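Local atomic coordinates of CalsepRRP (Calystegia sepium, PDB entry 1JY5), a protein that belongs to the RNase T2 family and may bind and cleave RNA, though whether it is an active ribonuclease is uncertain. Residues 132-135 with 136-139; 113-116 with 117-120; 94-97 with 98-101. All coordinates share one frame; numbering follows the deposited sequence.

In the fold
The three contacts illustrate how short helical segments of an RNase T2-type fold are held by different chemistry. Contacts 2 and 3 both start a helix, where the side chains of Asn115 and Ser96 cap backbone N-H groups. Contact 1 runs along the short helix 132-137 and into the turn that follows, setting Ser137, Glu134 and Glu138 outside against Ile132 and Leu136 inside. All three are partly buried; contact 2 has the most buried residues, four of eight against two in each of the others. Helices 97-106 and 116-129 pack together, Phe120 CZ lying 3.4 Å from Leu98 O. Contact 1 stands apart, its centre about 29 Å from that of contact 3, on the opposite side of the chain's centre.

Contact 1: residues 132-135 with 136-139; sequences ISEI and LSES
Ser137 OG reaches back to two carbonyls of the preceding turn and lies close to both oxygens, Glu134 O at 2.8 Å and Ser133 O at 3.2 Å. With OG lodged between the backbone N and the carbonyl carbon (chi1 59°), the hydroxyl folds back against the preceding turn of the short helix 132-137 of this RNase T2-type fold. The main chain runs in ordinary alpha-helical fashion there: Leu136 N donates to Ile132 O at 3.0 Å, and Ser137 N and Glu138 N bond in the same way to Ser133 O and Glu134 O. Beyond it the chain tightens, Ser139 N bonding to Leu136 O, and a water meets Ser139 OG at 2.8 Å; its very short approach to Ile135 O is doubtful. On the outer surface Glu134 and Glu138 cross at a slant with their OE2 atoms 3.6 Å apart, which would probably raise the affinity of one of them for a proton. The inner surface is apolar. Ile132 and Leu136 both rest on Phe40 of strand 40-48, and Leu136 also touches Ile154 of helix 151-162. One turn apart, Ile132 CG2 and Leu136 CG come within 4.5 Å.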
ATOM      1  N   ILE A 132       6.506  -8.310  -1.802  1.00 17.65           N
ATOM      2  CA  ILE A 132       7.126  -8.179  -0.497  1.00 19.11           C
ATOM      3  C   ILE A 132       6.798  -9.367   0.397  1.00 20.75           C
ATOM      4  O   ILE A 132       7.623  -9.784   1.208  1.00 20.86           O
ATOM      5  CB  ILE A 132       6.682  -6.879   0.182  1.00 19.83           C
ATOM      6  CG1 ILE A 132       6.948  -5.697  -0.760  1.00 17.72           C
ATOM      7  CG2 ILE A 132       7.429  -6.690   1.493  1.00 20.34           C
ATOM      8  CD1 ILE A 132       8.404  -5.606  -1.241  1.00 20.09           C
ATOM      9  N   SER A 133       5.598  -9.919   0.244  1.00 21.60           N
ATOM     10  CA  SER A 133       5.185 -11.068   1.045  1.00 23.73           C
ATOM     11  C   SER A 133       6.096 -12.264   0.765  1.00 23.73           C
ATOM     12  O   SER A 133       6.437 -13.018   1.676  1.00 22.82           O
ATOM     13  CB  SER A 133       3.731 -11.436   0.735  1.00 23.65           C
ATOM     14  OG  SER A 133       2.856 -10.372   1.073  1.00 23.96           O
ATOM     15  N   GLU A 134       6.490 -12.422  -0.497  1.00 24.70           N
ATOM     16  CA  GLU A 134       7.366 -13.514  -0.915  1.00 26.71           C
ATOM     17  C   GLU A 134       8.790 -13.293  -0.412  1.00 25.91           C
ATOM     18  O   GLU A 134       9.479 -14.237  -0.027  1.00 26.34           O
ATOM     19  CB  GLU A 134       7.376 -13.636  -2.445  1.00 30.03           C
ATOM     20  CG  GLU A 134       8.309 -14.724  -2.980  1.00 37.50           C
ATOM     21  CD  GLU A 134       8.371 -14.766  -4.501  1.00 41.13           C
ATOM     22  OE1 GLU A 134       7.310 -14.936  -5.139  1.00 44.36           O
ATOM     23  OE2 GLU A 134       9.483 -14.636  -5.060  1.00 44.02           O
ATOM     24  N   ILE A 135       9.232 -12.041  -0.424  1.00 24.65           N
ATOM     25  CA  ILE A 135      10.574 -11.719   0.043  1.00 24.63           C
ATOM     26  C   ILE A 135      10.707 -12.053   1.527  1.00 25.04           C
ATOM     27  O   ILE A 135      11.715 -12.614   1.960  1.00 24.61           O
ATOM     28  CB  ILE A 135      10.901 -10.230  -0.173  1.00 23.65           C
ATOM     29  CG1 ILE A 135      11.084  -9.957  -1.671  1.00 23.78           C
ATOM     30  CG2 ILE A 135      12.158  -9.850   0.605  1.00 24.18           C
ATOM     31  CD1 ILE A 135      11.298  -8.493  -2.014  1.00 20.67           C
ATOM     32  N   LEU A 136       9.688 -11.711   2.306  1.00 25.35           N
ATOM     33  CA  LEU A 136       9.723 -11.995   3.734  1.00 27.40           C
ATOM     34  C   LEU A 136       9.635 -13.497   4.006  1.00 27.68           C
ATOM     35  O   LEU A 136      10.394 -14.027   4.814  1.00 27.03           O
ATOM     36  CB  LEU A 136       8.585 -11.270   4.460  1.00 26.12           C
ATOM     37  CG  LEU A 136       8.673  -9.743   4.531  1.00 25.55           C
ATOM     38  CD1 LEU A 136       7.556  -9.227   5.424  1.00 24.04           C
ATOM     39  CD2 LEU A 136      10.033  -9.314   5.079  1.00 24.60           C
ATOM     40  N   SER A 137       8.723 -14.182   3.323  1.00 29.73           N
ATOM     41  CA  SER A 137       8.562 -15.617   3.526  1.00 32.82           C
ATOM     42  C   SER A 137       9.849 -16.390   3.252  1.00 33.42           C
ATOM     43  O   SER A 137      10.210 -17.295   4.005  1.00 33.58           O
ATOM     44  CB  SER A 137       7.427 -16.165   2.652  1.00 33.79           C
ATOM     45  OG  SER A 137       7.667 -15.926   1.279  1.00 38.59           O
ATOM     46  N   GLU A 138      10.550 -16.030   2.183  1.00 34.15           N
ATOM     47  CA  GLU A 138      11.793 -16.711   1.841  1.00 34.83           C
ATOM     48  C   GLU A 138      12.916 -16.390   2.829  1.00 35.22           C
ATOM     49  O   GLU A 138      13.999 -16.971   2.758  1.00 35.22           O
ATOM     50  CB  GLU A 138      12.217 -16.343   0.417  1.00 36.38           C
ATOM     51  CG  GLU A 138      11.122 -16.592  -0.612  1.00 39.55           C
ATOM     52  CD  GLU A 138      11.562 -16.286  -2.025  1.00 42.16           C
ATOM     53  OE1 GLU A 138      12.314 -15.306  -2.216  1.00 44.57           O
ATOM     54  OE2 GLU A 138      11.140 -17.013  -2.948  1.00 43.49           O
ATOM     55  N   SER A 139      12.660 -15.465   3.751  1.00 33.80           N
ATOM     56  CA  SER A 139      13.660 -15.098   4.749  1.00 33.30           C
ATOM     57  C   SER A 139      13.280 -15.555   6.152  1.00 31.93           C
ATOM     58  O   SER A 139      13.915 -15.165   7.134  1.00 32.11           O
ATOM     59  CB  SER A 139      13.891 -13.586   4.753  1.00 33.93           C
ATOM     60  OG  SER A 139      14.825 -13.214   3.758  1.00 37.96           O
TER
HETATM   61  O   HOH W   1      14.009 -12.987   1.108  1.00 22.13           O

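Contact 2: residues 113-116 with 117-120; sequences LGNQ and YEYF
Gln116 O sits at the edges of two rings, near the plane of each: it is 3.1 Å from CD1 of Phe120 and it also borders Tyr119, whose CB is 3.4 Å away. The two rings meet each other as well, for CD2 of Tyr119 stands over the centre of one Phe120 face while CD1 of Phe120 lies in plane at the Tyr119 edge, an edge-to-face relation between neighbours in sequence. Leu113 reaches the Tyr119 ring obliquely, its CD1 4.2 Å from Tyr119 CD1. Further out, Phe120 meets the ring of Trp79 and provides the apolar seat against helix 97-106, packing on its Trp102 and Leu98, while Tyr119 OH is hydrogen-bonded to Leu45 O.

The polar half of the contact is the start of helix 116-129. Asn115 occupies the N-cap: its CG lies between the backbone N and the carbonyl carbon (chi1 59°), which turns OD1 back over the first turn to accept from Glu118 N at 2.8 Å, the N-H pointing almost straight at the oxygen (166°). Asn115 O in turn accepts from Tyr119 N in the carbonyl plane, and Gln116 O accepts from Phe120 N at 2.9 Å. The Glu118 side chain runs across the Asn115 amide at about a right angle, their planes 59° apart. Extended beyond CG, it brings OE1 to within 3.0 Å of Gly114 N, which meets that oxygen on the anti side, out of the carboxylate plane.

Glu118 is thus tied twice to the residues at and before the cap, its N-H to Asn115 OD1 and its carboxylate to Gly114 N. Since N-H groups crowd the beginning of a helix, the negative carboxylate of Glu118 there is likely to be favoured electrostatically.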
ATOM      1  N   LEU A 113       1.270   9.483 -14.971  1.00 15.10           N
ATOM      2  CA  LEU A 113       0.225   8.499 -15.222  1.00 15.67           C
ATOM      3  C   LEU A 113      -0.930   9.403 -15.651  1.00 16.65           C
ATOM      4  O   LEU A 113      -1.392  10.240 -14.874  1.00 16.34           O
ATOM      5  CB  LEU A 113      -0.092   7.712 -13.941  1.00 13.50           C
ATOM      6  CG  LEU A 113       1.162   7.044 -13.358  1.00 13.04           C
ATOM      7  CD1 LEU A 113       0.810   6.205 -12.123  1.00 10.87           C
ATOM      8  CD2 LEU A 113       1.806   6.160 -14.418  1.00 13.17           C
ATOM      9  N   GLY A 114      -1.368   9.244 -16.899  1.00 15.55           N
ATOM     10  CA  GLY A 114      -2.395  10.110 -17.457  1.00 16.63           C
ATOM     11  C   GLY A 114      -3.864   9.920 -17.164  1.00 17.38           C
ATOM     12  O   GLY A 114      -4.661  10.824 -17.427  1.00 17.29           O
ATOM     13  N   ASN A 115      -4.243   8.766 -16.633  1.00 16.11           N
ATOM     14  CA  ASN A 115      -5.649   8.519 -16.330  1.00 15.09           C
ATOM     15  C   ASN A 115      -5.776   7.449 -15.254  1.00 15.31           C
ATOM     16  O   ASN A 115      -4.782   6.858 -14.844  1.00 14.10           O
ATOM     17  CB  ASN A 115      -6.405   8.104 -17.602  1.00 15.12           C
ATOM     18  CG  ASN A 115      -5.835   6.851 -18.243  1.00 15.53           C
ATOM     19  OD1 ASN A 115      -5.604   5.849 -17.568  1.00 15.05           O
ATOM     20  ND2 ASN A 115      -5.620   6.897 -19.558  1.00 16.16           N
ATOM     21  N   GLN A 116      -7.001   7.232 -14.794  1.00 13.83           N
ATOM     22  CA  GLN A 116      -7.310   6.257 -13.750  1.00 15.75           C
ATOM     23  C   GLN A 116      -6.829   4.856 -14.019  1.00 14.23           C
ATOM     24  O   GLN A 116      -6.303   4.193 -13.126  1.00 14.78           O
ATOM     25  CB  GLN A 116      -8.807   6.171 -13.550  1.00 14.38           C
ATOM     26  CG  GLN A 116      -9.428   7.433 -13.121  1.00 21.63           C
ATOM     27  CD  GLN A 116     -10.925   7.334 -13.153  1.00 16.99           C
ATOM     28  OE1 GLN A 116     -11.514   6.432 -12.557  1.00 16.17           O
ATOM     29  NE2 GLN A 116     -11.555   8.263 -13.850  1.00 18.48           N
ATOM     30  N   TYR A 117      -7.056   4.386 -15.241  1.00 13.69           N
ATOM     31  CA  TYR A 117      -6.647   3.042 -15.598  1.00 12.54           C
ATOM     32  C   TYR A 117      -5.146   2.902 -15.464  1.00 12.75           C
ATOM     33  O   TYR A 117      -4.655   1.911 -14.920  1.00 10.93           O
ATOM     34  CB  TYR A 117      -7.040   2.689 -17.030  1.00 12.29           C
ATOM     35  CG  TYR A 117      -6.628   1.279 -17.379  1.00 14.39           C
ATOM     36  CD1 TYR A 117      -7.427   0.191 -17.017  1.00 13.56           C
ATOM     37  CD2 TYR A 117      -5.388   1.019 -17.973  1.00 13.25           C
ATOM     38  CE1 TYR A 117      -6.999  -1.121 -17.231  1.00 14.25           C
ATOM     39  CE2 TYR A 117      -4.950  -0.294 -18.188  1.00 13.15           C
ATOM     40  CZ  TYR A 117      -5.764  -1.358 -17.810  1.00 14.56           C
ATOM     41  OH  TYR A 117      -5.343  -2.661 -17.985  1.00 13.91           O
ATOM     42  N   GLU A 118      -4.409   3.883 -15.974  1.00 12.99           N
ATOM     43  CA  GLU A 118      -2.956   3.818 -15.889  1.00 14.33           C
ATOM     44  C   GLU A 118      -2.529   3.879 -14.430  1.00 14.04           C
ATOM     45  O   GLU A 118      -1.594   3.189 -14.022  1.00 12.94           O
ATOM     46  CB  GLU A 118      -2.315   4.954 -16.700  1.00 13.82           C
ATOM     47  CG  GLU A 118      -2.757   4.945 -18.165  1.00 16.88           C
ATOM     48  CD  GLU A 118      -1.956   5.875 -19.064  1.00 16.73           C
ATOM     49  OE1 GLU A 118      -1.268   6.775 -18.550  1.00 16.14           O
ATOM     50  OE2 GLU A 118      -2.033   5.705 -20.297  1.00 19.39           O
ATOM     51  N   TYR A 119      -3.222   4.689 -13.636  1.00 13.45           N
ATOM     52  CA  TYR A 119      -2.872   4.786 -12.221  1.00 14.31           C
ATOM     53  C   TYR A 119      -3.020   3.436 -11.508  1.00 13.39           C
ATOM     54  O   TYR A 119      -2.063   2.936 -10.908  1.00 12.04           O
ATOM     55  CB  TYR A 119      -3.743   5.833 -11.518  1.00 13.00           C
ATOM     56  CG  TYR A 119      -3.567   5.834 -10.009  1.00 14.28           C
ATOM     57  CD1 TYR A 119      -2.406   6.344  -9.418  1.00 12.67           C
ATOM     58  CD2 TYR A 119      -4.549   5.297  -9.179  1.00 10.33           C
ATOM     59  CE1 TYR A 119      -2.231   6.317  -8.031  1.00 12.53           C
ATOM     60  CE2 TYR A 119      -4.387   5.261  -7.798  1.00 13.38           C
ATOM     61  CZ  TYR A 119      -3.227   5.772  -7.231  1.00 14.36           C
ATOM     62  OH  TYR A 119      -3.065   5.733  -5.870  1.00 12.70           O
ATOM     63  N   PHE A 120      -4.210   2.840 -11.580  1.00 13.24           N
ATOM     64  CA  PHE A 120      -4.455   1.566 -10.906  1.00 13.73           C
ATOM     65  C   PHE A 120      -3.676   0.368 -11.469  1.00 11.89           C
ATOM     66  O   PHE A 120      -3.172  -0.463 -10.704  1.00 10.32           O
ATOM     67  CB  PHE A 120      -5.961   1.254 -10.880  1.00 13.20           C
ATOM     68  CG  PHE A 120      -6.748   2.133  -9.938  1.00 15.32           C
ATOM     69  CD1 PHE A 120      -7.459   3.233 -10.411  1.00 14.17           C
ATOM     70  CD2 PHE A 120      -6.743   1.881  -8.567  1.00 15.91           C
ATOM     71  CE1 PHE A 120      -8.151   4.075  -9.530  1.00 14.39           C
ATOM     72  CE2 PHE A 120      -7.432   2.716  -7.679  1.00 15.88           C
ATOM     73  CZ  PHE A 120      -8.137   3.816  -8.163  1.00 13.77           C
TER

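Contact 3: residues 94-97 with 98-101; sequences DASD and LAYE
Ser96 OG caps the start of helix 97-106, accepting from Ala99 N at 3.2 Å along a nearly straight N-H (168°) and more weakly from Leu98 N. This classic serine N-cap depends on chi1 of 70°, which swings the hydroxyl over the first turn. The main-chain bonds of the young helix follow, Tyr100 N to Ser96 O at 3.0 Å and Glu101 N to Asp97 O at 2.9 Å. Contacts of another kind come from two acidic side chains. Asp94 sets OD2 at the edge of the Tyr100 ring, near its plane and 3.4 Å from CD1, with carboxylate and ring turned perpendicular (89°). Asp97 lies alongside Leu98, OD1 3.4 Å from Leu98 CG. With an alanine at Asp94 the Tyr100 ring edge would probably lose its polar neighbour, leaving a gap beside CD1. Asp94 and Tyr100 together link a small hairpin to the helix: Asp94 bonds to Ser87 through its backbone and, with Tyr100, rests on strand 87-89, while Tyr100 OH bonds to Lys104 a turn further along. Leu98 packs on Trp79 and Tyr63, and Glu101 OE2 takes the ring N-H of Trp46 from strand 40-48.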
ATOM      1  N   ASP A  94     -16.494   8.435   0.204  1.00 23.69           N
ATOM      2  CA  ASP A  94     -16.172   7.620  -0.959  1.00 26.58           C
ATOM      3  C   ASP A  94     -16.888   6.285  -0.925  1.00 26.84           C
ATOM      4  O   ASP A  94     -17.062   5.686   0.136  1.00 29.07           O
ATOM      5  CB  ASP A  94     -14.666   7.385  -1.026  1.00 25.16           C
ATOM      6  CG  ASP A  94     -13.899   8.664  -1.234  1.00 25.65           C
ATOM      7  OD1 ASP A  94     -13.978   9.222  -2.346  1.00 30.42           O
ATOM      8  OD2 ASP A  94     -13.233   9.118  -0.286  1.00 26.31           O
ATOM      9  N   ALA A  95     -17.286   5.812  -2.098  1.00 29.26           N
ATOM     10  CA  ALA A  95     -17.989   4.540  -2.204  1.00 30.30           C
ATOM     11  C   ALA A  95     -17.046   3.360  -1.996  1.00 28.73           C
ATOM     12  O   ALA A  95     -17.487   2.245  -1.725  1.00 31.35           O
ATOM     13  CB  ALA A  95     -18.654   4.437  -3.569  1.00 31.92           C
ATOM     14  N   SER A  96     -15.745   3.609  -2.116  1.00 25.02           N
ATOM     15  CA  SER A  96     -14.758   2.548  -1.956  1.00 22.91           C
ATOM     16  C   SER A  96     -13.361   3.102  -1.745  1.00 21.45           C
ATOM     17  O   SER A  96     -13.107   4.292  -1.955  1.00 19.50           O
ATOM     18  CB  SER A  96     -14.727   1.674  -3.206  1.00 22.38           C
ATOM     19  OG  SER A  96     -14.173   2.409  -4.288  1.00 21.13           O
ATOM     20  N   ASP A  97     -12.453   2.212  -1.358  1.00 19.80           N
ATOM     21  CA  ASP A  97     -11.069   2.583  -1.134  1.00 18.89           C
ATOM     22  C   ASP A  97     -10.436   3.042  -2.446  1.00 17.08           C
ATOM     23  O   ASP A  97      -9.545   3.888  -2.445  1.00 16.91           O
ATOM     24  CB  ASP A  97     -10.289   1.408  -0.510  1.00 18.30           C
ATOM     25  CG  ASP A  97     -10.203   0.181  -1.418  1.00 20.03           C
ATOM     26  OD1 ASP A  97     -11.037   0.011  -2.334  1.00 22.37           O
ATOM     27  OD2 ASP A  97      -9.299  -0.643  -1.191  1.00 22.28           O
ATOM     28  N   LEU A  98     -10.919   2.505  -3.563  1.00 15.68           N
ATOM     29  CA  LEU A  98     -10.398   2.885  -4.872  1.00 15.34           C
ATOM     30  C   LEU A  98     -10.774   4.333  -5.192  1.00 15.20           C
ATOM     31  O   LEU A  98      -9.933   5.110  -5.637  1.00 13.75           O
ATOM     32  CB  LEU A  98     -10.955   1.959  -5.962  1.00 13.77           C
ATOM     33  CG  LEU A  98     -10.802   0.447  -5.740  1.00 17.94           C
ATOM     34  CD1 LEU A  98     -11.385  -0.316  -6.934  1.00 16.79           C
ATOM     35  CD2 LEU A  98      -9.321   0.091  -5.561  1.00 14.30           C
ATOM     36  N   ALA A  99     -12.037   4.695  -4.972  1.00 13.92           N
ATOM     37  CA  ALA A  99     -12.485   6.056  -5.241  1.00 13.50           C
ATOM     38  C   ALA A  99     -11.727   7.022  -4.329  1.00 14.66           C
ATOM     39  O   ALA A  99     -11.374   8.137  -4.731  1.00 14.22           O
ATOM     40  CB  ALA A  99     -13.991   6.178  -5.009  1.00 13.87           C
ATOM     41  N   TYR A 100     -11.466   6.575  -3.106  1.00 12.87           N
ATOM     42  CA  TYR A 100     -10.739   7.376  -2.116  1.00 15.15           C
ATOM     43  C   TYR A 100      -9.292   7.665  -2.557  1.00 14.99           C
ATOM     44  O   TYR A 100      -8.852   8.817  -2.563  1.00 12.27           O
ATOM     45  CB  TYR A 100     -10.732   6.642  -0.765  1.00 15.66           C
ATOM     46  CG  TYR A 100      -9.856   7.267   0.303  1.00 17.87           C
ATOM     47  CD1 TYR A 100     -10.365   8.202   1.198  1.00 19.50           C
ATOM     48  CD2 TYR A 100      -8.522   6.903   0.425  1.00 19.21           C
ATOM     49  CE1 TYR A 100      -9.562   8.754   2.196  1.00 21.02           C
ATOM     50  CE2 TYR A 100      -7.711   7.448   1.411  1.00 23.13           C
ATOM     51  CZ  TYR A 100      -8.230   8.369   2.294  1.00 23.89           C
ATOM     52  OH  TYR A 100      -7.413   8.894   3.282  1.00 27.22           O
ATOM     53  N   GLU A 101      -8.560   6.613  -2.922  1.00 13.83           N
ATOM     54  CA  GLU A 101      -7.173   6.755  -3.352  1.00 14.62           C
ATOM     55  C   GLU A 101      -7.055   7.503  -4.677  1.00 14.37           C
ATOM     56  O   GLU A 101      -6.098   8.245  -4.892  1.00 14.72           O
ATOM     57  CB  GLU A 101      -6.509   5.377  -3.464  1.00 14.21           C
ATOM     58  CG  GLU A 101      -6.355   4.656  -2.126  1.00 13.82           C
ATOM     59  CD  GLU A 101      -5.400   5.369  -1.178  1.00 19.13           C
ATOM     60  OE1 GLU A 101      -5.558   5.230   0.055  1.00 20.21           O
ATOM     61  OE2 GLU A 101      -4.476   6.060  -1.660  1.00 19.92           O
TER